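Local coordinates for protein amidohydrolase (Staphylococcus aureus, PDB 3NUR) that probably hydrolyses amide-type carbon-nitrogen bonds as a metal-dependent TIM-barrel amidohydrolase, and binds a calcium ion, at residues E146-I151 with E183-P188. Residues are numbered along the deposited sequence; the frame is centred on the assembly and turned at random.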
loop_
_atom_site.group_PDB
_atom_site.type_symbol
_atom_site.label_atom_id
_atom_site.label_comp_id
_atom_site.label_asym_id
_atom_site.label_seq_id
_atom_site.Cartn_x
_atom_site.Cartn_y
_atom_site.Cartn_z
ATOM N N GLU A 146 16.316 -5.658 7.118
ATOM C CA GLU A 146 15.252 -6.651 6.887
ATOM C C GLU A 146 14.663 -6.505 5.481
ATOM O O GLU A 146 14.294 -7.497 4.863
ATOM C CB GLU A 146 14.148 -6.553 7.951
ATOM C CG GLU A 146 13.045 -7.606 7.834
ATOM C CD GLU A 146 13.446 -9.075 7.916
ATOM O OE1 GLU A 146 14.644 -9.367 8.148
ATOM O OE2 GLU A 146 12.548 -9.937 7.796
ATOM N N PHE A 147 14.596 -5.274 4.982
ATOM C CA PHE A 147 14.126 -4.981 3.626
ATOM C C PHE A 147 15.048 -5.681 2.614
ATOM O O PHE A 147 14.569 -6.372 1.711
ATOM C CB PHE A 147 14.141 -3.454 3.376
ATOM C CG PHE A 147 13.230 -2.894 2.300
ATOM C CD1 PHE A 147 12.578 -3.738 1.402
ATOM C CD2 PHE A 147 13.010 -1.523 2.199
ATOM C CE1 PHE A 147 11.733 -3.216 0.405
ATOM C CE2 PHE A 147 12.157 -1.003 1.218
ATOM C CZ PHE A 147 11.527 -1.852 0.319
ATOM N N GLU A 148 16.367 -5.491 2.776
ATOM C CA GLU A 148 17.394 -6.084 1.919
ATOM C C GLU A 148 17.294 -7.609 1.977
ATOM O O GLU A 148 17.382 -8.256 0.922
ATOM C CB GLU A 148 18.802 -5.588 2.332
ATOM C CG GLU A 148 19.931 -6.061 1.413
ATOM C CD GLU A 148 20.568 -7.408 1.729
ATOM O OE1 GLU A 148 20.707 -7.746 2.927
ATOM O OE2 GLU A 148 20.949 -8.117 0.770
ATOM N N ARG A 149 17.094 -8.178 3.196
ATOM C CA ARG A 149 16.969 -9.628 3.390
ATOM C C ARG A 149 15.750 -10.161 2.634
ATOM O O ARG A 149 15.861 -11.159 1.938
ATOM C CB ARG A 149 16.887 -9.995 4.881
ATOM C CG ARG A 149 16.910 -11.494 5.134
ATOM C CD ARG A 149 16.773 -11.823 6.597
ATOM N NE ARG A 149 15.394 -11.734 7.076
ATOM C CZ ARG A 149 14.543 -12.752 7.112
ATOM N NH1 ARG A 149 13.330 -12.587 7.608
ATOM N NH2 ARG A 149 14.897 -13.942 6.638
ATOM N N CYS A 150 14.602 -9.469 2.736
ATOM C CA CYS A 150 13.375 -9.868 2.052
ATOM C C CYS A 150 13.560 -9.910 0.551
ATOM O O CYS A 150 13.127 -10.862 -0.091
ATOM C CB CYS A 150 12.227 -8.940 2.441
ATOM S SG CYS A 150 11.585 -9.240 4.102
ATOM N N ILE A 151 14.201 -8.881 -0.010
ATOM C CA ILE A 151 14.386 -8.805 -1.447
ATOM C C ILE A 151 15.406 -9.819 -1.916
ATOM O O ILE A 151 15.089 -10.636 -2.773
ATOM C CB ILE A 151 14.673 -7.347 -1.934
ATOM C CG1 ILE A 151 13.595 -6.322 -1.458
ATOM C CG2 ILE A 151 14.905 -7.268 -3.463
ATOM C CD1 ILE A 151 12.110 -6.673 -1.536
ATOM N N GLU A 183 15.065 2.303 -3.236
ATOM C CA GLU A 183 15.582 2.714 -4.549
ATOM C C GLU A 183 16.751 1.815 -4.995
ATOM O O GLU A 183 16.765 1.341 -6.134
ATOM C CB GLU A 183 15.985 4.190 -4.560
ATOM C CG GLU A 183 16.158 4.711 -5.985
ATOM C CD GLU A 183 17.008 5.950 -6.188
ATOM O OE1 GLU A 183 17.980 6.149 -5.427
ATOM O OE2 GLU A 183 16.711 6.711 -7.137
ATOM N N ASN A 184 17.689 1.539 -4.065
ATOM C CA ASN A 184 18.853 0.673 -4.296
ATOM C C ASN A 184 18.419 -0.722 -4.741
ATOM O O ASN A 184 19.035 -1.285 -5.644
ATOM C CB ASN A 184 19.714 0.576 -3.036
ATOM C CG ASN A 184 20.689 1.723 -2.846
ATOM O OD1 ASN A 184 20.860 2.594 -3.711
ATOM N ND2 ASN A 184 21.368 1.746 -1.700
ATOM N N LEU A 185 17.346 -1.259 -4.129
ATOM C CA LEU A 185 16.822 -2.584 -4.461
ATOM C C LEU A 185 15.886 -2.575 -5.684
ATOM O O LEU A 185 15.521 -3.653 -6.163
ATOM C CB LEU A 185 16.113 -3.195 -3.250
ATOM C CG LEU A 185 16.963 -3.460 -1.997
ATOM C CD1 LEU A 185 16.066 -3.694 -0.782
ATOM C CD2 LEU A 185 17.921 -4.619 -2.203
ATOM N N ASP A 186 15.520 -1.364 -6.196
ATOM C CA ASP A 186 14.620 -1.176 -7.352
ATOM C C ASP A 186 13.229 -1.798 -7.105
ATOM O O ASP A 186 12.660 -2.492 -7.961
ATOM C CB ASP A 186 15.259 -1.688 -8.660
ATOM C CG ASP A 186 14.673 -1.093 -9.921
ATOM O OD1 ASP A 186 14.194 0.070 -9.870
ATOM O OD2 ASP A 186 14.738 -1.762 -10.971
ATOM N N VAL A 187 12.702 -1.574 -5.891
ATOM C CA VAL A 187 11.392 -2.119 -5.513
ATOM C C VAL A 187 10.498 -0.995 -4.960
ATOM O O VAL A 187 11.031 -0.060 -4.360
ATOM C CB VAL A 187 11.480 -3.311 -4.526
ATOM C CG1 VAL A 187 12.139 -4.536 -5.172
ATOM C CG2 VAL A 187 12.182 -2.918 -3.216
ATOM N N PRO A 188 9.148 -1.099 -5.093
ATOM C CA PRO A 188 8.290 -0.034 -4.549
ATOM C C PRO A 188 7.940 -0.234 -3.062
ATOM O O PRO A 188 8.125 -1.312 -2.484
ATOM C CB PRO A 188 7.029 -0.151 -5.411
ATOM C CG PRO A 188 6.914 -1.631 -5.680
ATOM C CD PRO A 188 8.341 -2.129 -5.799
#
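Leu185 pushes its CD1 methyl into the surface of helix 140-152, between Phe147, Glu148 and Ile151. The methyl lies 3.7 Å from Ile151 CG1 and 3.8 Å from Glu148 CA. It also sits over one face of the Phe147 ring, toward the rim, with Phe147 CD1 4.1 Å away. The side chains of Phe147 and Leu185 run antiparallel past one another. In Phe147 CG is anti to the backbone N (chi1 -157°), and this torsion swings the ring across to Leu185 and Val187.

Val187 continues the apolar patch beyond the helix end. Its CG2 lies 3.7 Å from both Phe147 CE1 and Phe147 CZ, at an oblique approach to the ring. Ile151 and Val187 meet tip to tip, with Ile151 CD1 4.1 Å from Val187 CG2. The chain turns at Asp186, whose positive phi (59°) belongs to a Schellman motif that ends helix 176-185 and leads toward strand 189-192. Leu185 and Val187 both point at the same partner helix, while the side chain of the exposed Asp186 starts out away from it.

Glu148 forms the loose, exposed side. Its CG stays 4.4 Å from Leu185 CD2, and its carboxylate turns to Asn152. On the far flank of helix 140-152, Arg149 grips Glu146 side-on through NE and NH1, and Asp116 and Asn115 of helix 104-124 add further polar partners to this pair.

The contact thus joins two helices on the outside of the barrel, and segment 183-188 leads into the strand that ends in the calcium ligand His192. The packing is apolar: the fit of Leu185, Val187 and Ile151 around the buried Phe147 carries it, and Glu146, Glu148 and Arg149 find their polar partners away from this interface.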